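Local coordinates for protein tryptophan--tRNA ligase (Aeropyrum pernix, PDB 3A04) that joins L-tryptophan to tRNA(Trp) at the expense of ATP, as a class I aminoacyl-tRNA synthetase that carries an iron-sulfur cluster, at residues 7-12 against 319-324; 247-252 against 310-315; 299-304 against 326-331. All blocks are in the same frame, centred on the assembly; numbering follows the deposited sequence.

Contact 1: 7-12 against 319-324; sequences DPWGAV and EVKHIY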
ATOM      1  N   ASP A   7     -28.345  24.465  33.600  1.00103.65           N
ATOM      2  CA  ASP A   7     -27.276  24.209  32.610  1.00104.17           C
ATOM      3  C   ASP A   7     -27.719  23.306  31.411  1.00104.28           C
ATOM      4  O   ASP A   7     -27.357  22.126  31.368  1.00104.07           O
ATOM      5  CB  ASP A   7     -26.060  23.592  33.366  1.00104.19           C
ATOM      6  CG  ASP A   7     -24.752  23.558  32.538  1.00104.32           C
ATOM      7  OD1 ASP A   7     -24.618  24.279  31.520  1.00104.21           O
ATOM      8  OD2 ASP A   7     -23.836  22.802  32.937  1.00104.18           O
ATOM      9  N   PRO A   8     -28.481  23.857  30.425  1.00104.58           N
ATOM     10  CA  PRO A   8     -28.972  22.968  29.353  1.00105.03           C
ATOM     11  C   PRO A   8     -27.865  22.429  28.407  1.00105.61           C
ATOM     12  O   PRO A   8     -27.922  21.251  28.012  1.00105.00           O
ATOM     13  CB  PRO A   8     -29.993  23.843  28.589  1.00104.73           C
ATOM     14  CG  PRO A   8     -30.129  25.116  29.383  1.00104.67           C
ATOM     15  CD  PRO A   8     -28.852  25.258  30.155  1.00104.60           C
ATOM     16  N   TRP A   9     -26.879  23.282  28.081  1.00106.38           N
ATOM     17  CA  TRP A   9     -25.766  22.930  27.176  1.00107.30           C
ATOM     18  C   TRP A   9     -24.696  22.012  27.799  1.00108.38           C
ATOM     19  O   TRP A   9     -23.991  21.295  27.081  1.00108.59           O
ATOM     20  CB  TRP A   9     -25.069  24.185  26.621  1.00107.02           C
ATOM     21  CG  TRP A   9     -25.883  25.114  25.731  1.00106.03           C
ATOM     22  CD1 TRP A   9     -25.517  26.375  25.326  1.00105.44           C
ATOM     23  CD2 TRP A   9     -27.185  24.877  25.155  1.00105.36           C
ATOM     24  NE1 TRP A   9     -26.498  26.929  24.536  1.00104.72           N
ATOM     25  CE2 TRP A   9     -27.532  26.037  24.414  1.00104.83           C
ATOM     26  CE3 TRP A   9     -28.095  23.802  25.191  1.00104.14           C
ATOM     27  CZ2 TRP A   9     -28.743  26.146  23.716  1.00104.06           C
ATOM     28  CZ3 TRP A   9     -29.305  23.920  24.496  1.00102.67           C
ATOM     29  CH2 TRP A   9     -29.614  25.079  23.773  1.00103.16           C
ATOM     30  N   GLY A  10     -24.561  22.045  29.121  1.00109.60           N
ATOM     31  CA  GLY A  10     -23.562  21.232  29.814  1.00110.97           C
ATOM     32  C   GLY A  10     -22.150  21.738  29.561  1.00111.98           C
ATOM     33  O   GLY A  10     -21.320  21.025  28.969  1.00112.14           O
ATOM     34  N   ALA A  11     -21.890  22.978  29.994  1.00112.71           N
ATOM     35  CA  ALA A  11     -20.549  23.573  29.958  1.00113.28           C
ATOM     36  C   ALA A  11     -19.575  22.876  30.930  1.00113.75           C
ATOM     37  O   ALA A  11     -18.430  22.610  30.555  1.00113.97           O
ATOM     38  CB  ALA A  11     -20.613  25.084  30.222  1.00113.14           C
ATOM     39  N   VAL A  12     -20.044  22.552  32.147  1.00114.23           N
ATOM     40  CA  VAL A  12     -19.213  21.921  33.221  1.00114.48           C
ATOM     41  C   VAL A  12     -18.714  20.475  32.929  1.00114.40           C
ATOM     42  O   VAL A  12     -17.768  19.987  33.574  1.00114.67           O
ATOM     43  CB  VAL A  12     -19.902  22.016  34.650  1.00114.56           C
ATOM     44  CG1 VAL A  12     -20.871  20.846  34.905  1.00114.72           C
ATOM     45  CG2 VAL A  12     -18.856  22.114  35.772  1.00114.36           C
ATOM     46  N   GLU A 319     -36.710  25.264  22.275  1.00 44.44           N
ATOM     47  CA  GLU A 319     -37.527  24.073  22.434  1.00 44.81           C
ATOM     48  C   GLU A 319     -36.803  22.995  23.278  1.00 44.53           C
ATOM     49  O   GLU A 319     -37.389  22.352  24.158  1.00 42.86           O
ATOM     50  CB  GLU A 319     -37.846  23.566  21.025  1.00 46.31           C
ATOM     51  CG  GLU A 319     -38.672  22.325  20.984  1.00 49.58           C
ATOM     52  CD  GLU A 319     -39.343  22.102  19.613  1.00 53.30           C
ATOM     53  OE1 GLU A 319     -38.992  22.739  18.592  1.00 54.20           O
ATOM     54  OE2 GLU A 319     -40.266  21.283  19.577  1.00 57.45           O
ATOM     55  N   VAL A 320     -35.503  22.801  23.014  1.00 43.97           N
ATOM     56  CA  VAL A 320     -34.773  21.823  23.800  1.00 42.85           C
ATOM     57  C   VAL A 320     -34.491  22.338  25.225  1.00 43.83           C
ATOM     58  O   VAL A 320     -34.553  21.563  26.183  1.00 42.56           O
ATOM     59  CB  VAL A 320     -33.513  21.264  23.024  1.00 42.35           C
ATOM     60  CG1 VAL A 320     -32.436  22.298  22.940  1.00 40.98           C
ATOM     61  CG2 VAL A 320     -33.032  19.967  23.669  1.00 38.50           C
ATOM     62  N   LYS A 321     -34.235  23.651  25.380  1.00 45.79           N
ATOM     63  CA  LYS A 321     -34.213  24.270  26.748  1.00 49.09           C
ATOM     64  C   LYS A 321     -35.500  24.009  27.559  1.00 48.15           C
ATOM     65  O   LYS A 321     -35.466  23.668  28.744  1.00 48.63           O
ATOM     66  CB  LYS A 321     -33.966  25.795  26.684  1.00 49.80           C
ATOM     67  CG  LYS A 321     -32.644  26.240  26.017  1.00 55.66           C
ATOM     68  CD  LYS A 321     -32.327  27.782  26.219  1.00 60.10           C
ATOM     69  CE  LYS A 321     -33.124  28.747  25.274  1.00 63.67           C
ATOM     70  NZ  LYS A 321     -34.388  29.427  25.855  1.00 64.74           N
ATOM     71  N   HIS A 322     -36.648  24.109  26.897  1.00 49.62           N
ATOM     72  CA  HIS A 322     -37.906  23.877  27.575  1.00 49.22           C
ATOM     73  C   HIS A 322     -38.004  22.450  28.018  1.00 48.63           C
ATOM     74  O   HIS A 322     -38.498  22.168  29.125  1.00 47.81           O
ATOM     75  CB  HIS A 322     -39.081  24.210  26.660  1.00 51.09           C
ATOM     76  CG  HIS A 322     -40.424  23.997  27.304  1.00 55.05           C
ATOM     77  ND1 HIS A 322     -41.028  24.944  28.118  1.00 59.54           N
ATOM     78  CD2 HIS A 322     -41.289  22.952  27.232  1.00 57.19           C
ATOM     79  CE1 HIS A 322     -42.205  24.486  28.519  1.00 59.30           C
ATOM     80  NE2 HIS A 322     -42.388  23.283  27.993  1.00 58.18           N
ATOM     81  N   ILE A 323     -37.516  21.502  27.199  1.00 47.09           N
ATOM     82  CA  ILE A 323     -37.519  20.139  27.701  1.00 44.71           C
ATOM     83  C   ILE A 323     -36.667  20.021  28.968  1.00 45.11           C
ATOM     84  O   ILE A 323     -37.059  19.342  29.917  1.00 43.61           O
ATOM     85  CB  ILE A 323     -37.000  19.053  26.676  1.00 45.87           C
ATOM     86  CG1 ILE A 323     -37.959  18.886  25.487  1.00 42.03           C
ATOM     87  CG2 ILE A 323     -36.825  17.694  27.430  1.00 40.68           C
ATOM     88  CD1 ILE A 323     -39.432  18.567  25.869  1.00 46.08           C
ATOM     89  N   TYR A 324     -35.465  20.606  28.933  1.00 45.78           N
ATOM     90  CA  TYR A 324     -34.533  20.488  30.050  1.00 48.44           C
ATOM     91  C   TYR A 324     -35.154  21.080  31.347  1.00 50.45           C
ATOM     92  O   TYR A 324     -35.148  20.444  32.409  1.00 51.26           O
ATOM     93  CB  TYR A 324     -33.235  21.231  29.703  1.00 48.71           C
ATOM     94  CG  TYR A 324     -32.195  21.181  30.783  1.00 49.29           C
ATOM     95  CD1 TYR A 324     -31.359  20.072  30.897  1.00 52.10           C
ATOM     96  CD2 TYR A 324     -32.035  22.241  31.696  1.00 52.19           C
ATOM     97  CE1 TYR A 324     -30.374  19.985  31.864  1.00 52.95           C
ATOM     98  CE2 TYR A 324     -31.039  22.175  32.696  1.00 54.61           C
ATOM     99  CZ  TYR A 324     -30.215  21.036  32.775  1.00 55.34           C
ATOM    100  OH  TYR A 324     -29.247  20.902  33.740  1.00 54.92           O
TER
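P8 sets its CA over one face of the Y324 ring, and this is the tight half of the contact. P8 CA sits over the ring centre, 3.8 Å from the Y324 centroid and only 5° off the ring normal, a CH-pi contact, while P8 CB reaches Y324 CD2 at 4.0 Å. The proline crosses the phenol at about a right angle. CG of Y324 stands anti to the backbone N (chi1 180°), which projects the ring away from the helix axis, so that one face meets P8. Beyond P8 the backbone of D7 passes near the phenol end, D7 O lying 3.3 Å from Y324 OH; the hydroxyl finds its main polar partner in E301, outside both segments, although their refined separation is doubtfully short.

These residues join the N-terminal loop ahead of helix 18-22 to helix 317-328, which follows the KMSKS region in the chain and ends next to the iron-sulfur cluster. Helix 304-313 flanks the same loop: Y306 OH bonds to P8 O, and L310 packs on W9.

At the buried inner edge of the W9 indole, CZ3 lies 3.9 Å from V320 CG1, which approaches near the indole plane; V320 also touches Y306 and D309 of helix 304-313. Toward solvent the fit is looser. There W9 CH2 touches K321 CG, again at 3.9 Å, but this lysine contributes just the start of its chain: bent at chi3 and chi4, it carries its exposed ammonium away from the loop. Within the loop, two weak bonds to D7 OD1, from G10 N and A11 N, accompany the turn of the backbone.

Contact 2: 247-252 against 310-315; sequences KLQPGL and LYHLMP
The loop that leaves strand 242-246 of the catalytic Rossmann-type sheet and runs on to the KMSKS region meets the last turn of helix 304-313 here, with Q249 set against Y311 and H312. Q249 CB lies over one face of the Y311 ring, 4.0 Å from its centroid and displaced toward the rim, in a CH-pi contact. From there the glutamine, extended through chi1 -171° and chi2 -177°, slides past the phenol in the opposite direction, its amide plane 20° from that of the ring. This delivers Q249 OE1 to the edge of the imidazole, where H312 NE2 donates a short but poorly aligned bond of 2.9 Å, rated weak. At the other end of the contact Y311 OH gives its hydrogen to K247 O at 3.2 Å, coming in above the carbonyl plane, and the same hydroxyl rests 3.4 Å from K247 CB.

The far nitrogen of the imidazole, ND1, bonds to K88, just past the HIGH region, and F85 of that motif meets the H312 ring edge-to-face. With NE2 turned to Q249 and ND1 to K88, the imidazole probably links the loop leading to KMSKS with the start of the HIGH helix, 85-99. The buried polar atoms thus have partners: Y311 OH in K247 O, and the two imidazole nitrogens in Q249, weakly, and K88.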
ATOM      1  N   LYS A 247     -18.336  15.579  21.012  1.00 36.11           N
ATOM      2  CA  LYS A 247     -18.615  14.543  22.022  1.00 38.79           C
ATOM      3  C   LYS A 247     -19.449  13.489  21.354  1.00 39.28           C
ATOM      4  O   LYS A 247     -20.343  13.819  20.620  1.00 40.70           O
ATOM      5  CB  LYS A 247     -19.449  15.124  23.170  1.00 40.94           C
ATOM      6  CG  LYS A 247     -18.850  16.450  23.718  1.00 45.72           C
ATOM      7  CD  LYS A 247     -19.928  17.301  24.401  1.00 54.81           C
ATOM      8  CE  LYS A 247     -19.848  17.111  25.903  1.00 58.68           C
ATOM      9  NZ  LYS A 247     -20.605  18.238  26.512  1.00 63.34           N
ATOM     10  N   LEU A 248     -19.163  12.235  21.579  1.00 39.73           N
ATOM     11  CA  LEU A 248     -19.968  11.170  20.979  1.00 41.73           C
ATOM     12  C   LEU A 248     -21.371  11.063  21.662  1.00 41.55           C
ATOM     13  O   LEU A 248     -21.500  11.174  22.891  1.00 41.32           O
ATOM     14  CB  LEU A 248     -19.234   9.838  21.134  1.00 43.24           C
ATOM     15  CG  LEU A 248     -17.866   9.603  20.413  1.00 48.45           C
ATOM     16  CD1 LEU A 248     -16.847  10.648  20.845  1.00 52.95           C
ATOM     17  CD2 LEU A 248     -17.304   8.189  20.749  1.00 49.77           C
ATOM     18  N   GLN A 249     -22.387  10.818  20.861  1.00 40.42           N
ATOM     19  CA  GLN A 249     -23.701  10.605  21.386  1.00 42.31           C
ATOM     20  C   GLN A 249     -23.743   9.183  21.922  1.00 43.30           C
ATOM     21  O   GLN A 249     -23.360   8.237  21.238  1.00 42.86           O
ATOM     22  CB  GLN A 249     -24.774  10.759  20.295  1.00 41.50           C
ATOM     23  CG  GLN A 249     -26.245  10.744  20.882  1.00 41.68           C
ATOM     24  CD  GLN A 249     -27.331  10.820  19.793  1.00 39.97           C
ATOM     25  OE1 GLN A 249     -27.008  10.922  18.600  1.00 39.94           O
ATOM     26  NE2 GLN A 249     -28.619  10.672  20.187  1.00 36.90           N
ATOM     27  N   PRO A 250     -24.201   9.042  23.162  1.00 45.26           N
ATOM     28  CA  PRO A 250     -24.343   7.705  23.714  1.00 46.95           C
ATOM     29  C   PRO A 250     -25.510   6.994  23.019  1.00 46.78           C
ATOM     30  O   PRO A 250     -26.399   7.656  22.444  1.00 49.10           O
ATOM     31  CB  PRO A 250     -24.611   7.965  25.190  1.00 46.61           C
ATOM     32  CG  PRO A 250     -25.168   9.369  25.250  1.00 47.78           C
ATOM     33  CD  PRO A 250     -24.781  10.087  24.002  1.00 45.37           C
ATOM     34  N   GLY A 251     -25.422   5.682  22.921  1.00 45.52           N
ATOM     35  CA  GLY A 251     -26.555   4.872  22.421  1.00 44.06           C
ATOM     36  C   GLY A 251     -27.778   4.984  23.337  1.00 40.59           C
ATOM     37  O   GLY A 251     -27.706   5.504  24.453  1.00 39.34           O
ATOM     38  N   LEU A 252     -28.897   4.468  22.877  1.00 39.48           N
ATOM     39  CA  LEU A 252     -30.158   4.550  23.637  1.00 41.09           C
ATOM     40  C   LEU A 252     -30.086   3.737  24.941  1.00 44.09           C
ATOM     41  O   LEU A 252     -30.878   3.955  25.847  1.00 44.25           O
ATOM     42  CB  LEU A 252     -31.326   4.089  22.776  1.00 37.99           C
ATOM     43  CG  LEU A 252     -31.409   5.035  21.556  1.00 37.72           C
ATOM     44  CD1 LEU A 252     -32.419   4.529  20.574  1.00 37.02           C
ATOM     45  CD2 LEU A 252     -31.748   6.436  21.985  1.00 37.86           C
ATOM     46  N   LEU A 310     -31.180  16.893  21.956  1.00 32.40           N
ATOM     47  CA  LEU A 310     -30.084  17.868  21.904  1.00 32.74           C
ATOM     48  C   LEU A 310     -29.202  17.717  20.613  1.00 33.46           C
ATOM     49  O   LEU A 310     -28.735  18.734  20.026  1.00 32.15           O
ATOM     50  CB  LEU A 310     -29.205  17.631  23.170  1.00 32.46           C
ATOM     51  CG  LEU A 310     -28.187  18.781  23.398  1.00 35.40           C
ATOM     52  CD1 LEU A 310     -28.808  20.111  23.967  1.00 35.95           C
ATOM     53  CD2 LEU A 310     -27.058  18.216  24.225  1.00 40.06           C
ATOM     54  N   TYR A 311     -28.971  16.459  20.179  1.00 31.67           N
ATOM     55  CA  TYR A 311     -28.008  16.206  19.075  1.00 33.06           C
ATOM     56  C   TYR A 311     -28.699  16.274  17.722  1.00 32.65           C
ATOM     57  O   TYR A 311     -28.042  16.594  16.734  1.00 32.18           O
ATOM     58  CB  TYR A 311     -27.358  14.817  19.195  1.00 32.85           C
ATOM     59  CG  TYR A 311     -26.142  14.753  20.039  1.00 33.52           C
ATOM     60  CD1 TYR A 311     -26.224  15.017  21.391  1.00 35.08           C
ATOM     61  CD2 TYR A 311     -24.875  14.488  19.471  1.00 35.89           C
ATOM     62  CE1 TYR A 311     -25.068  14.996  22.213  1.00 38.52           C
ATOM     63  CE2 TYR A 311     -23.732  14.429  20.277  1.00 33.49           C
ATOM     64  CZ  TYR A 311     -23.851  14.669  21.641  1.00 37.37           C
ATOM     65  OH  TYR A 311     -22.767  14.636  22.475  1.00 39.53           O
ATOM     66  N   HIS A 312     -30.000  15.972  17.693  1.00 32.08           N
ATOM     67  CA  HIS A 312     -30.776  15.820  16.434  1.00 31.19           C
ATOM     68  C   HIS A 312     -32.175  16.378  16.377  1.00 32.16           C
ATOM     69  O   HIS A 312     -32.519  17.009  15.398  1.00 32.50           O
ATOM     70  CB  HIS A 312     -30.916  14.326  16.076  1.00 30.79           C
ATOM     71  CG  HIS A 312     -29.588  13.633  15.979  1.00 31.23           C
ATOM     72  ND1 HIS A 312     -28.764  13.811  14.890  1.00 30.14           N
ATOM     73  CD2 HIS A 312     -28.916  12.837  16.854  1.00 29.50           C
ATOM     74  CE1 HIS A 312     -27.652  13.104  15.072  1.00 32.91           C
ATOM     75  NE2 HIS A 312     -27.717  12.516  16.262  1.00 31.41           N
ATOM     76  N   LEU A 313     -33.030  15.988  17.317  1.00 31.61           N
ATOM     77  CA  LEU A 313     -34.515  16.110  17.058  1.00 33.88           C
ATOM     78  C   LEU A 313     -35.089  17.532  17.266  1.00 34.64           C
ATOM     79  O   LEU A 313     -36.147  17.881  16.696  1.00 33.71           O
ATOM     80  CB  LEU A 313     -35.318  15.094  17.921  1.00 32.06           C
ATOM     81  CG  LEU A 313     -34.965  13.625  17.701  1.00 34.17           C
ATOM     82  CD1 LEU A 313     -35.716  12.693  18.694  1.00 33.37           C
ATOM     83  CD2 LEU A 313     -35.036  13.232  16.147  1.00 32.91           C
ATOM     84  N   MET A 314     -34.369  18.328  18.069  1.00 35.41           N
ATOM     85  CA  MET A 314     -34.782  19.689  18.403  1.00 36.60           C
ATOM     86  C   MET A 314     -33.676  20.714  18.092  1.00 38.67           C
ATOM     87  O   MET A 314     -32.963  21.118  18.997  1.00 37.27           O
ATOM     88  CB  MET A 314     -35.184  19.796  19.886  1.00 35.59           C
ATOM     89  CG  MET A 314     -36.436  19.003  20.218  1.00 35.57           C
ATOM     90  SD  MET A 314     -36.923  18.997  21.987  1.00 36.56           S
ATOM     91  CE  MET A 314     -38.369  17.927  21.918  1.00 33.44           C
ATOM     92  N   PRO A 315     -33.514  21.082  16.804  1.00 41.38           N
ATOM     93  CA  PRO A 315     -32.535  22.095  16.439  1.00 42.87           C
ATOM     94  C   PRO A 315     -32.800  23.458  17.076  1.00 44.11           C
ATOM     95  O   PRO A 315     -31.880  24.304  17.143  1.00 44.73           O
ATOM     96  CB  PRO A 315     -32.696  22.215  14.928  1.00 42.72           C
ATOM     97  CG  PRO A 315     -34.017  21.521  14.623  1.00 45.20           C
ATOM     98  CD  PRO A 315     -34.050  20.419  15.604  1.00 42.65           C
TER

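Contact 3: 299-304 against 326-331; sequences VPEVCS and SCRLGK. With SF4 (iron/sulfur cluster), chain B.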
ATOM      1  N   VAL A 299     -33.308  13.741  35.418  1.00 51.25           N
ATOM      2  CA  VAL A 299     -31.907  14.008  35.251  1.00 49.81           C
ATOM      3  C   VAL A 299     -31.543  13.936  33.733  1.00 49.60           C
ATOM      4  O   VAL A 299     -31.151  12.876  33.229  1.00 47.39           O
ATOM      5  CB  VAL A 299     -31.056  13.047  36.166  1.00 49.64           C
ATOM      6  CG1 VAL A 299     -29.513  13.358  36.088  1.00 49.42           C
ATOM      7  CG2 VAL A 299     -31.595  13.093  37.667  1.00 48.65           C
ATOM      8  N   PRO A 300     -31.720  15.067  33.011  1.00 49.67           N
ATOM      9  CA  PRO A 300     -31.431  15.101  31.552  1.00 49.04           C
ATOM     10  C   PRO A 300     -29.960  14.798  31.195  1.00 48.35           C
ATOM     11  O   PRO A 300     -29.700  14.187  30.161  1.00 47.27           O
ATOM     12  CB  PRO A 300     -31.816  16.550  31.140  1.00 48.67           C
ATOM     13  CG  PRO A 300     -32.906  16.969  32.156  1.00 48.70           C
ATOM     14  CD  PRO A 300     -32.392  16.316  33.472  1.00 50.20           C
ATOM     15  N   GLU A 301     -29.030  15.229  32.053  1.00 47.72           N
ATOM     16  CA  GLU A 301     -27.573  14.950  31.927  1.00 47.61           C
ATOM     17  C   GLU A 301     -27.240  13.464  31.646  1.00 45.65           C
ATOM     18  O   GLU A 301     -26.255  13.165  30.984  1.00 45.80           O
ATOM     19  CB  GLU A 301     -26.808  15.433  33.186  1.00 48.37           C
ATOM     20  CG  GLU A 301     -26.697  16.959  33.337  1.00 50.49           C
ATOM     21  CD  GLU A 301     -27.999  17.677  33.815  1.00 54.90           C
ATOM     22  OE1 GLU A 301     -28.969  17.010  34.245  1.00 54.79           O
ATOM     23  OE2 GLU A 301     -28.040  18.939  33.778  1.00 56.20           O
ATOM     24  N   VAL A 302     -28.082  12.541  32.116  1.00 44.91           N
ATOM     25  CA  VAL A 302     -27.865  11.091  31.895  1.00 43.59           C
ATOM     26  C   VAL A 302     -28.932  10.407  31.024  1.00 42.45           C
ATOM     27  O   VAL A 302     -29.058   9.157  31.020  1.00 41.34           O
ATOM     28  CB  VAL A 302     -27.672  10.339  33.263  1.00 44.46           C
ATOM     29  CG1 VAL A 302     -26.595  11.057  34.075  1.00 44.56           C
ATOM     30  CG2 VAL A 302     -28.964  10.353  34.038  1.00 43.79           C
ATOM     31  N   CYS A 303     -29.712  11.210  30.292  1.00 40.12           N
ATOM     32  CA  CYS A 303     -30.912  10.678  29.643  1.00 38.47           C
ATOM     33  C   CYS A 303     -30.624  10.620  28.149  1.00 38.31           C
ATOM     34  O   CYS A 303     -30.266  11.639  27.523  1.00 36.54           O
ATOM     35  CB  CYS A 303     -32.090  11.640  29.856  1.00 38.84           C
ATOM     36  SG  CYS A 303     -33.491  11.084  28.979  1.00 38.48           S
ATOM     37  N   SER A 304     -30.785   9.444  27.578  1.00 37.46           N
ATOM     38  CA  SER A 304     -30.494   9.286  26.134  1.00 38.47           C
ATOM     39  C   SER A 304     -31.644   9.873  25.256  1.00 37.69           C
ATOM     40  O   SER A 304     -31.465  10.135  24.079  1.00 36.89           O
ATOM     41  CB  SER A 304     -30.239   7.805  25.859  1.00 39.11           C
ATOM     42  OG  SER A 304     -31.469   7.133  25.845  1.00 45.22           O
ATOM     43  N   SER A 326     -38.394  21.923  32.034  1.00 56.65           N
ATOM     44  CA  SER A 326     -39.555  21.136  32.456  1.00 56.62           C
ATOM     45  C   SER A 326     -39.219  19.852  33.189  1.00 57.44           C
ATOM     46  O   SER A 326     -39.769  19.589  34.275  1.00 57.05           O
ATOM     47  CB  SER A 326     -40.532  20.891  31.296  1.00 56.27           C
ATOM     48  OG  SER A 326     -40.772  22.119  30.624  1.00 56.46           O
ATOM     49  N   CYS A 327     -38.323  19.040  32.612  1.00 57.65           N
ATOM     50  CA  CYS A 327     -37.837  17.853  33.302  1.00 57.93           C
ATOM     51  C   CYS A 327     -37.134  18.201  34.631  1.00 59.59           C
ATOM     52  O   CYS A 327     -37.287  17.485  35.615  1.00 60.28           O
ATOM     53  CB  CYS A 327     -36.857  17.086  32.417  1.00 57.55           C
ATOM     54  SG  CYS A 327     -36.083  15.723  33.268  1.00 55.23           S
ATOM     55  N   ARG A 328     -36.338  19.264  34.646  1.00 61.07           N
ATOM     56  CA  ARG A 328     -35.631  19.650  35.877  1.00 63.47           C
ATOM     57  C   ARG A 328     -36.532  20.380  36.893  1.00 64.15           C
ATOM     58  O   ARG A 328     -36.122  20.576  38.037  1.00 64.45           O
ATOM     59  CB  ARG A 328     -34.417  20.515  35.582  1.00 63.61           C
ATOM     60  CG  ARG A 328     -33.257  19.725  35.014  1.00 67.61           C
ATOM     61  CD  ARG A 328     -31.950  20.338  35.425  1.00 71.54           C
ATOM     62  NE  ARG A 328     -31.755  20.289  36.871  1.00 72.97           N
ATOM     63  CZ  ARG A 328     -30.895  21.054  37.542  1.00 74.22           C
ATOM     64  NH1 ARG A 328     -30.132  21.945  36.904  1.00 71.37           N
ATOM     65  NH2 ARG A 328     -30.807  20.921  38.868  1.00 74.32           N
ATOM     66  N   LEU A 329     -37.739  20.764  36.466  1.00 64.02           N
ATOM     67  CA  LEU A 329     -38.714  21.393  37.360  1.00 63.71           C
ATOM     68  C   LEU A 329     -39.799  20.451  37.877  1.00 62.99           C
ATOM     69  O   LEU A 329     -40.650  20.865  38.651  1.00 63.07           O
ATOM     70  CB  LEU A 329     -39.349  22.612  36.678  1.00 63.57           C
ATOM     71  CG  LEU A 329     -38.868  23.984  37.114  1.00 64.11           C
ATOM     72  CD1 LEU A 329     -37.398  23.953  37.570  1.00 65.85           C
ATOM     73  CD2 LEU A 329     -39.120  25.013  36.032  1.00 63.76           C
ATOM     74  N   GLY A 330     -39.777  19.189  37.469  1.00 61.98           N
ATOM     75  CA  GLY A 330     -40.874  18.271  37.800  1.00 61.06           C
ATOM     76  C   GLY A 330     -42.132  18.343  36.929  1.00 60.52           C
ATOM     77  O   GLY A 330     -43.173  17.725  37.255  1.00 61.54           O
ATOM     78  N   LYS A 331     -42.054  19.047  35.803  1.00 59.11           N
ATOM     79  CA  LYS A 331     -43.257  19.297  34.966  1.00 58.42           C
ATOM     80  C   LYS A 331     -43.554  18.257  33.867  1.00 57.17           C
ATOM     81  O   LYS A 331     -44.544  18.385  33.142  1.00 56.51           O
ATOM     82  CB  LYS A 331     -43.213  20.721  34.349  1.00 59.47           C
ATOM     83  CG  LYS A 331     -43.354  21.890  35.325  1.00 62.18           C
ATOM     84  CD  LYS A 331     -42.449  23.074  34.898  1.00 66.32           C
ATOM     85  CE  LYS A 331     -42.903  24.433  35.508  1.00 69.94           C
ATOM     86  NZ  LYS A 331     -44.077  25.035  34.747  1.00 68.72           N
TER
HETATM   87 FE1  SF4 B 373     -37.474  13.531  29.277  1.00 44.72          FE
HETATM   88 FE2  SF4 B 373     -36.382  14.145  31.720  1.00 49.29          FE
HETATM   89 FE3  SF4 B 373     -37.511  11.680  31.274  1.00 48.98          FE
HETATM   90 FE4  SF4 B 373     -35.228  12.358  29.927  1.00 42.44          FE
HETATM   91  S1  SF4 B 373     -35.508  12.142  32.286  1.00 48.71           S
HETATM   92  S2  SF4 B 373     -37.045  11.336  29.038  1.00 44.89           S
HETATM   93  S3  SF4 B 373     -35.450  14.553  29.604  1.00 44.89           S
HETATM   94  S4  SF4 B 373     -38.609  13.729  31.352  1.00 46.17           S
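The ring of P300 leans on two neighbouring side chains of the helix end, C327 and R328. Its CG touches C327 SG at 3.6 Å, and its CD meets R328 CG at 3.8 Å, the arginine crossing the proline at about a right angle. Bends at chi2 and chi3 then carry the guanidinium past the ring toward E301, but E301 OE2, turned to Y324, stays 4.8 Å from R328 NH1, not in contact; R328 NH1 reaches Y324 OH only weakly. With SG anti to the backbone N (chi1 173°), C327 turns its sulfur off the helix end to hold FE2 of the cluster at 2.2 Å. C303 has the same rotamer and binds FE4 through SG at 2.4 Å, so the two thiolates reach the cluster from separate segments, C303 also serving as N-cap of helix 304-313. A serine in place of P300 would probably open a gap beside the C327 sulfur and leave the aliphatic part of R328 without its apolar support. Past C327 the helix closes at G330 in a Schellman motif, and the chain continues to C334 and C337, which also line the pocket, a set consistent with a four-cysteine [4Fe-4S] cubane site.

In the fold
Contacts 1 and 3 share helix 317-328, and their centres lie 9 Å apart: Y324 packs through CD1 on P300 CB at 3.6 Å. The Y324 side chain is about 7 Å from the iron-sulfur cluster, which contact 3 binds directly. Contact 2, centred 12 Å from contact 1, is nested within the loop that contact 1 closes; M314 links them, its CB lying 3.8 Å from V320 CB. Between contacts 2 and 3, whose centres are 15 Å apart, L252 O and S304 OG form a probable hydrogen bond of 3.2 Å. The three contacts thus run from the cluster toward the HIGH and KMSKS regions, which contact 2 adjoins.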